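Local atomic coordinates of cytochrome C2 (Rhodobacter capsulatus, PDB entry 1VYD), a protein that carries electrons through a covalently bound heme c, donating them to the oxidised bacteriochlorophyll in the photophosphorylation of purple bacteria. Residues A[15-20]-A[35-40]; A[43-48]-A[63-68]. The protein carries 1 engineered substitution. One frame throughout, in Å; residues are numbered along the deposited sequence.

Contact 1 of 2, residues A[15-20]-A[35-40]. With HEM (protoporphyrin IX containing Fe), chain C.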
loop_
_atom_site.group_PDB
_atom_site.type_symbol
_atom_site.label_atom_id
_atom_site.label_comp_id
_atom_site.label_asym_id
_atom_site.label_seq_id
_atom_site.Cartn_x
_atom_site.Cartn_y
_atom_site.Cartn_z
ATOM N N THR A 15 2.675 -11.230 -4.369
ATOM C CA THR A 15 3.851 -11.975 -3.897
ATOM C C THR A 15 4.155 -11.597 -2.453
ATOM O O THR A 15 4.941 -12.280 -1.817
ATOM C CB THR A 15 5.016 -11.374 -4.765
ATOM O OG1 THR A 15 4.681 -11.625 -6.123
ATOM C CG2 THR A 15 6.304 -12.105 -4.543
ATOM N N CYS A 16 3.720 -10.425 -1.946
ATOM C CA CYS A 16 3.962 -10.108 -0.546
ATOM C C CYS A 16 2.717 -9.741 0.252
ATOM O O CYS A 16 2.695 -9.823 1.457
ATOM C CB CYS A 16 4.837 -8.871 -0.531
ATOM S SG CYS A 16 6.427 -9.328 -1.299
ATOM N N HIS A 17 1.665 -9.305 -0.464
ATOM C CA HIS A 17 0.429 -8.884 0.115
ATOM C C HIS A 17 -0.754 -9.763 -0.161
ATOM O O HIS A 17 -0.952 -10.191 -1.294
ATOM C CB HIS A 17 0.080 -7.516 -0.481
ATOM C CG HIS A 17 0.967 -6.389 -0.055
ATOM N ND1 HIS A 17 0.957 -5.820 1.205
ATOM C CD2 HIS A 17 1.922 -5.718 -0.782
ATOM C CE1 HIS A 17 1.748 -4.756 1.204
ATOM N NE2 HIS A 17 2.316 -4.670 0.026
ATOM N N SER A 18 -1.727 -9.756 0.714
ATOM C CA SER A 18 -3.065 -10.283 0.534
ATOM C C SER A 18 -4.110 -9.199 0.676
ATOM O O SER A 18 -3.890 -8.027 1.018
ATOM C CB SER A 18 -3.369 -11.356 1.599
ATOM O OG SER A 18 -2.461 -12.428 1.355
ATOM N N ILE A 19 -5.362 -9.601 0.370
ATOM C CA ILE A 19 -6.497 -8.683 0.512
ATOM C C ILE A 19 -7.592 -9.500 1.238
ATOM O O ILE A 19 -8.179 -10.444 0.700
ATOM C CB ILE A 19 -7.034 -8.052 -0.761
ATOM C CG1 ILE A 19 -5.917 -7.306 -1.538
ATOM C CG2 ILE A 19 -8.124 -7.051 -0.380
ATOM C CD1 ILE A 19 -6.415 -6.518 -2.710
ATOM N N ILE A 20 -7.630 -9.358 2.560
ATOM C CA ILE A 20 -8.545 -10.133 3.396
ATOM C C ILE A 20 -9.571 -9.279 4.116
ATOM O O ILE A 20 -9.165 -8.385 4.866
ATOM C CB ILE A 20 -7.738 -11.031 4.368
ATOM C CG1 ILE A 20 -7.027 -12.091 3.484
ATOM C CG2 ILE A 20 -8.686 -11.877 5.243
ATOM C CD1 ILE A 20 -5.666 -12.473 3.958
ATOM N N PRO A 35 1.678 -6.193 4.808
ATOM C CA PRO A 35 0.402 -6.167 5.458
ATOM C C PRO A 35 -0.792 -6.282 4.515
ATOM O O PRO A 35 -0.673 -6.000 3.289
ATOM C CB PRO A 35 0.347 -4.745 6.017
ATOM C CG PRO A 35 1.342 -3.920 5.274
ATOM C CD PRO A 35 2.380 -4.882 4.762
ATOM N N ASN A 36 -1.882 -6.687 5.189
ATOM C CA ASN A 36 -3.182 -6.768 4.502
ATOM C C ASN A 36 -3.476 -5.473 3.766
ATOM O O ASN A 36 -3.461 -4.491 4.489
ATOM C CB ASN A 36 -4.230 -7.134 5.559
ATOM C CG ASN A 36 -5.602 -7.470 4.967
ATOM O OD1 ASN A 36 -5.716 -7.399 3.727
ATOM N ND2 ASN A 36 -6.566 -7.747 5.845
ATOM N N LEU A 37 -3.969 -5.439 2.528
ATOM C CA LEU A 37 -4.294 -4.181 1.869
ATOM C C LEU A 37 -5.788 -3.927 1.704
ATOM O O LEU A 37 -6.052 -2.812 1.300
ATOM C CB LEU A 37 -3.608 -4.142 0.494
ATOM C CG LEU A 37 -2.068 -4.101 0.526
ATOM C CD1 LEU A 37 -1.469 -3.913 -0.825
ATOM C CD2 LEU A 37 -1.611 -2.926 1.462
ATOM N N TYR A 38 -6.654 -4.785 2.273
ATOM C CA TYR A 38 -8.075 -4.512 2.368
ATOM C C TYR A 38 -8.296 -3.267 3.196
ATOM O O TYR A 38 -7.723 -3.245 4.285
ATOM C CB TYR A 38 -8.814 -5.671 3.156
ATOM C CG TYR A 38 -10.334 -5.460 3.174
ATOM C CD1 TYR A 38 -10.992 -4.701 4.142
ATOM C CD2 TYR A 38 -11.096 -6.044 2.168
ATOM C CE1 TYR A 38 -12.354 -4.490 4.153
ATOM C CE2 TYR A 38 -12.482 -5.903 2.107
ATOM C CZ TYR A 38 -13.073 -5.115 3.113
ATOM O OH TYR A 38 -14.419 -4.988 3.056
ATOM N N GLY A 39 -9.046 -2.274 2.774
ATOM C CA GLY A 39 -9.291 -1.055 3.493
ATOM C C GLY A 39 -8.092 -0.148 3.625
ATOM O O GLY A 39 -8.062 0.780 4.423
ATOM N N VAL A 40 -7.061 -0.284 2.794
ATOM C CA VAL A 40 -5.840 0.574 2.974
ATOM C C VAL A 40 -6.133 1.946 2.426
ATOM O O VAL A 40 -5.465 2.867 2.793
ATOM C CB VAL A 40 -4.596 -0.013 2.301
ATOM C CG1 VAL A 40 -4.759 -0.047 0.750
ATOM C CG2 VAL A 40 -3.364 0.844 2.593
HETATM C CHA HEM C . 3.718 -1.609 2.492
HETATM C CHB HEM C . 1.052 -1.365 -1.580
HETATM C CHC HEM C . 4.075 -4.547 -3.702
HETATM C CHD HEM C . 6.172 -5.386 0.619
HETATM C C1A HEM C . 2.796 -1.229 1.522
HETATM C C2A HEM C . 1.770 -0.218 1.675
HETATM C C3A HEM C . 1.084 -0.167 0.555
HETATM C C4A HEM C . 1.639 -1.131 -0.345
HETATM C CMA HEM C . -0.125 0.657 0.051
HETATM C CAA HEM C . 1.591 0.607 2.997
HETATM C CBA HEM C . 0.606 -0.110 3.890
HETATM C CGA HEM C . 0.263 0.492 5.235
HETATM O O1A HEM C . 0.742 1.614 5.571
HETATM O O2A HEM C . -0.379 -0.295 5.972
HETATM C C1B HEM C . 1.682 -2.227 -2.457
HETATM C C2B HEM C . 1.262 -2.381 -3.828
HETATM C C3B HEM C . 2.136 -3.225 -4.393
HETATM C C4B HEM C . 3.067 -3.671 -3.409
HETATM C CMB HEM C . 0.003 -1.688 -4.456
HETATM C CAB HEM C . 2.246 -3.658 -5.877
HETATM C CBB HEM C . 2.276 -2.680 -6.857
HETATM C C1C HEM C . 4.889 -5.040 -2.687
HETATM C C2C HEM C . 5.850 -6.119 -2.876
HETATM C C3C HEM C . 6.435 -6.326 -1.714
HETATM C C4C HEM C . 5.859 -5.419 -0.736
HETATM C CMC HEM C . 6.010 -6.826 -4.234
HETATM C CAC HEM C . 7.613 -7.252 -1.344
HETATM C CBC HEM C . 8.631 -7.569 -2.211
HETATM C C1D HEM C . 5.649 -4.456 1.500
HETATM C C2D HEM C . 6.159 -4.227 2.826
HETATM C C3D HEM C . 5.479 -3.186 3.341
HETATM C C4D HEM C . 4.573 -2.692 2.332
HETATM C CMD HEM C . 7.244 -5.109 3.465
HETATM C CAD HEM C . 5.651 -2.485 4.687
HETATM C CBD HEM C . 6.579 -1.244 4.423
HETATM C CGD HEM C . 7.465 -0.817 5.558
HETATM O O1D HEM C . 8.353 -0.005 5.198
HETATM O O2D HEM C . 7.416 -1.373 6.700
HETATM N NA HEM C . 2.684 -1.766 0.283
HETATM N NB HEM C . 2.739 -3.048 -2.208
HETATM N NC HEM C . 4.919 -4.618 -1.376
HETATM N ND HEM C . 4.698 -3.487 1.195
HETATM FE FE HEM C . 3.776 -3.223 -0.524
#
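Asn36 OD1 is gripped by two backbone N-H groups, Ile20 N across the contact at 3.0 Å and Tyr38 N two residues further along its own loop, which reach it from opposite faces of the amide plane. The second of these closes an Asx turn. The other branch of the amide, ND2, gives an almost straight bond to Ile20 O (2.8 Å), lying in the amide plane of Asn36 and on a lone pair of the carbonyl. With CG anti to the backbone N (chi1 -171°), the amide thus spans both polar backbone atoms of Ile20, and Tyr48 OH takes a further bond from ND2. Replaced by an alanine, Asn36 could no longer bridge Ile20, whose N and O would probably lose these mates, and the turn at Tyr38 would be likely to loosen. Nearer the heme the backbones themselves pair, Leu37 N donating to Ser18 O at 3.0 Å. In the cytochrome c fold residues 15-20 carry the end of the CXXCH motif, whose His17 binds the iron through NE2 at 2.1 Å on the proximal side, with Met96 as the other axial ligand. The rotation of the imidazole is set at its far nitrogen, where ND1 donates to Pro35 O (2.7 Å, 154° at the hydrogen) with the acceptor close to the ring plane; this bond would be expected to make the ligand somewhat more electron-rich. Leu37 CD1 sits over the centre of one ring face in a CH-pi contact, 3.6 Å from the centroid. Farther out, Ile19 CG2 meets Tyr38 CB at 3.9 Å.

Contact 2 of 2, residues A[43-48]-A[63-68]; sequences RTAGTY and SGFAWT. With HEM (protoporphyrin IX containing Fe), chain C.
A single beta bridge, Thr44 opposite Ala66, joins two loops on either side of helix 55-62 in the chain and sets both against one heme propionate. Two backbone bonds make it: Ala45 N to Phe65 O at 3.0 Å and Trp67 N to Arg43 O at 3.1 Å, the latter arriving tilted from the carbonyl plane. Between them the CA atoms of Thr44 and Ala66 are 4.0 Å apart, and each makes a CA-H...O contact with one of these carbonyls. Ala45 CB points at residues 63-68, meeting the Phe65 ring at its edge, 3.9 Å from CD2, and also touching the pyrrole side of the Trp67 indole. Phe65 in turn lays CE2 over one face of that indole, offset toward the rim. Holding a heme propionate with N-H donors is a familiar feature of class I cytochromes c, and here the bridge brings donors from both loops to it. On HEM O1A converge Trp67 NE1 (3.0 Å), with the oxygen at the indole edge and in its plane, and Gly46 N (2.8 Å, 168° at the hydrogen). The second carboxylate oxygen, HEM O2A, takes a nearly straight bond from Arg43 NH1 at 3.0 Å, in the guanidinium plane. Arg43 gets there with CG anti to the backbone N and a bend at chi3 (92°), while Tyr48 CD1 lies over the centre of one face of the guanidinium. The positive charge probably steadies the carboxylate in its ionised form. The same NH1 also bonds to Asn36 O. Beyond the bridge, the Trp67 ring meets that of Tyr75 and packs on Ile57 and Ile72, so the indole touches both helix 55-62 and helix 69-77.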
loop_
_atom_site.group_PDB
_atom_site.type_symbol
_atom_site.label_atom_id
_atom_site.label_comp_id
_atom_site.label_asym_id
_atom_site.label_seq_id
_atom_site.Cartn_x
_atom_site.Cartn_y
_atom_site.Cartn_z
ATOM N N ARG A 43 -6.738 4.618 5.224
ATOM C CA ARG A 43 -6.231 4.176 6.525
ATOM C C ARG A 43 -4.894 4.840 6.902
ATOM O O ARG A 43 -4.186 5.199 5.963
ATOM C CB ARG A 43 -6.007 2.668 6.418
ATOM C CG ARG A 43 -5.361 2.040 7.642
ATOM C CD ARG A 43 -5.447 0.497 7.524
ATOM N NE ARG A 43 -4.324 -0.154 6.895
ATOM C CZ ARG A 43 -4.214 -1.232 6.111
ATOM N NH1 ARG A 43 -3.026 -1.724 5.625
ATOM N NH2 ARG A 43 -5.208 -2.026 5.667
ATOM N N THR A 44 -4.665 5.134 8.176
ATOM C CA THR A 44 -3.432 5.810 8.583
ATOM C C THR A 44 -2.218 4.923 8.211
ATOM O O THR A 44 -2.284 3.741 8.517
ATOM C CB THR A 44 -3.441 6.079 10.114
ATOM O OG1 THR A 44 -4.657 6.825 10.358
ATOM C CG2 THR A 44 -2.281 6.886 10.674
ATOM N N ALA A 45 -1.180 5.517 7.605
ATOM C CA ALA A 45 -0.002 4.760 7.245
ATOM C C ALA A 45 0.649 4.053 8.429
ATOM O O ALA A 45 0.743 4.569 9.545
ATOM C CB ALA A 45 1.124 5.576 6.619
ATOM N N GLY A 46 1.002 2.780 8.149
ATOM C CA GLY A 46 1.746 2.049 9.238
ATOM C C GLY A 46 1.034 1.847 10.531
ATOM O O GLY A 46 1.744 1.780 11.561
ATOM N N THR A 47 -0.261 1.368 10.481
ATOM C CA THR A 47 -0.964 1.103 11.768
ATOM C C THR A 47 -1.696 -0.238 11.721
ATOM O O THR A 47 -2.410 -0.610 12.646
ATOM C CB THR A 47 -2.009 2.219 12.119
ATOM O OG1 THR A 47 -2.842 2.374 10.938
ATOM C CG2 THR A 47 -1.331 3.589 12.264
ATOM N N TYR A 48 -1.706 -0.955 10.611
ATOM C CA TYR A 48 -2.345 -2.272 10.540
ATOM C C TYR A 48 -1.829 -3.171 11.665
ATOM O O TYR A 48 -0.627 -3.142 11.933
ATOM C CB TYR A 48 -2.056 -3.016 9.197
ATOM C CG TYR A 48 -3.179 -4.045 9.032
ATOM C CD1 TYR A 48 -4.471 -3.713 8.690
ATOM C CD2 TYR A 48 -2.845 -5.374 9.287
ATOM C CE1 TYR A 48 -5.463 -4.720 8.636
ATOM C CE2 TYR A 48 -3.803 -6.375 9.226
ATOM C CZ TYR A 48 -5.105 -6.035 8.895
ATOM O OH TYR A 48 -6.028 -7.092 8.811
ATOM N N SER A 63 2.278 11.446 11.908
ATOM C CA SER A 63 1.965 12.841 11.607
ATOM C C SER A 63 0.573 13.038 11.011
ATOM O O SER A 63 0.452 14.120 10.420
ATOM C CB SER A 63 2.978 13.355 10.553
ATOM O OG SER A 63 2.482 12.717 9.340
ATOM N N GLY A 64 -0.359 12.087 10.967
ATOM C CA GLY A 64 -1.677 12.426 10.425
ATOM C C GLY A 64 -1.987 11.814 9.066
ATOM O O GLY A 64 -3.129 11.585 8.697
ATOM N N PHE A 65 -1.014 11.398 8.297
ATOM C CA PHE A 65 -1.166 10.856 6.978
ATOM C C PHE A 65 -1.952 9.537 6.916
ATOM O O PHE A 65 -1.590 8.473 7.408
ATOM C CB PHE A 65 0.244 10.756 6.385
ATOM C CG PHE A 65 0.213 10.260 4.949
ATOM C CD1 PHE A 65 0.192 11.199 3.934
ATOM C CD2 PHE A 65 0.286 8.891 4.659
ATOM C CE1 PHE A 65 0.220 10.795 2.608
ATOM C CE2 PHE A 65 0.327 8.501 3.320
ATOM C CZ PHE A 65 0.247 9.419 2.290
ATOM N N ALA A 66 -2.984 9.580 6.057
ATOM C CA ALA A 66 -3.784 8.480 5.651
ATOM C C ALA A 66 -3.647 8.359 4.114
ATOM O O ALA A 66 -3.629 9.383 3.446
ATOM C CB ALA A 66 -5.231 8.691 6.044
ATOM N N TRP A 67 -3.517 7.110 3.617
ATOM C CA TRP A 67 -3.419 6.929 2.205
ATOM C C TRP A 67 -4.662 7.310 1.415
ATOM O O TRP A 67 -5.766 6.846 1.673
ATOM C CB TRP A 67 -3.239 5.408 1.895
ATOM C CG TRP A 67 -1.975 4.874 2.485
ATOM C CD1 TRP A 67 -1.840 4.029 3.569
ATOM C CD2 TRP A 67 -0.676 5.068 1.955
ATOM N NE1 TRP A 67 -0.538 3.696 3.753
ATOM C CE2 TRP A 67 0.216 4.383 2.798
ATOM C CE3 TRP A 67 -0.167 5.790 0.857
ATOM C CZ2 TRP A 67 1.596 4.403 2.562
ATOM C CZ3 TRP A 67 1.180 5.851 0.654
ATOM C CH2 TRP A 67 2.066 5.141 1.515
ATOM N N THR A 68 -4.396 7.774 0.180
ATOM C CA THR A 68 -5.423 8.114 -0.793
ATOM C C THR A 68 -4.988 7.342 -2.036
ATOM O O THR A 68 -3.826 6.888 -2.057
ATOM C CB THR A 68 -5.471 9.629 -1.088
ATOM O OG1 THR A 68 -4.229 10.104 -1.616
ATOM C CG2 THR A 68 -5.779 10.424 0.171
HETATM C CHA HEM C . 3.718 -1.609 2.492
HETATM C CHB HEM C . 1.052 -1.365 -1.580
HETATM C CHC HEM C . 4.075 -4.547 -3.702
HETATM C CHD HEM C . 6.172 -5.386 0.619
HETATM C C1A HEM C . 2.796 -1.229 1.522
HETATM C C2A HEM C . 1.770 -0.218 1.675
HETATM C C3A HEM C . 1.084 -0.167 0.555
HETATM C C4A HEM C . 1.639 -1.131 -0.345
HETATM C CMA HEM C . -0.125 0.657 0.051
HETATM C CAA HEM C . 1.591 0.607 2.997
HETATM C CBA HEM C . 0.606 -0.110 3.890
HETATM C CGA HEM C . 0.263 0.492 5.235
HETATM O O1A HEM C . 0.742 1.614 5.571
HETATM O O2A HEM C . -0.379 -0.295 5.972
HETATM C C1B HEM C . 1.682 -2.227 -2.457
HETATM C C2B HEM C . 1.262 -2.381 -3.828
HETATM C C3B HEM C . 2.136 -3.225 -4.393
HETATM C C4B HEM C . 3.067 -3.671 -3.409
HETATM C CMB HEM C . 0.003 -1.688 -4.456
HETATM C CAB HEM C . 2.246 -3.658 -5.877
HETATM C CBB HEM C . 2.276 -2.680 -6.857
HETATM C C1C HEM C . 4.889 -5.040 -2.687
HETATM C C2C HEM C . 5.850 -6.119 -2.876
HETATM C C3C HEM C . 6.435 -6.326 -1.714
HETATM C C4C HEM C . 5.859 -5.419 -0.736
HETATM C CMC HEM C . 6.010 -6.826 -4.234
HETATM C CAC HEM C . 7.613 -7.252 -1.344
HETATM C CBC HEM C . 8.631 -7.569 -2.211
HETATM C C1D HEM C . 5.649 -4.456 1.500
HETATM C C2D HEM C . 6.159 -4.227 2.826
HETATM C C3D HEM C . 5.479 -3.186 3.341
HETATM C C4D HEM C . 4.573 -2.692 2.332
HETATM C CMD HEM C . 7.244 -5.109 3.465
HETATM C CAD HEM C . 5.651 -2.485 4.687
HETATM C CBD HEM C . 6.579 -1.244 4.423
HETATM C CGD HEM C . 7.465 -0.817 5.558
HETATM O O1D HEM C . 8.353 -0.005 5.198
HETATM O O2D HEM C . 7.416 -1.373 6.700
HETATM N NA HEM C . 2.684 -1.766 0.283
HETATM N NB HEM C . 2.739 -3.048 -2.208
HETATM N NC HEM C . 4.919 -4.618 -1.376
HETATM N ND HEM C . 4.698 -3.487 1.195
HETATM FE FE HEM C . 3.776 -3.223 -0.524
#

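The two contacts follow one another along the chain, contact 1 closing at residue 40 before contact 2 opens at 43, and their centres lie about 14 Å apart. Residues 35-40 and 43-48 belong to the same long loop between strand 26-28 and helix 55-62. Contact 1 ties the start of that loop to the axial-histidine segment beside the iron; contact 2 ties its continuation to the loop leading into helix 69-77, at the propionate. The two also meet directly, Asn36 of contact 1 touching Arg43 and Tyr48 of contact 2. One loop thus links the iron ligand's surroundings to the propionate's within a single heme pocket.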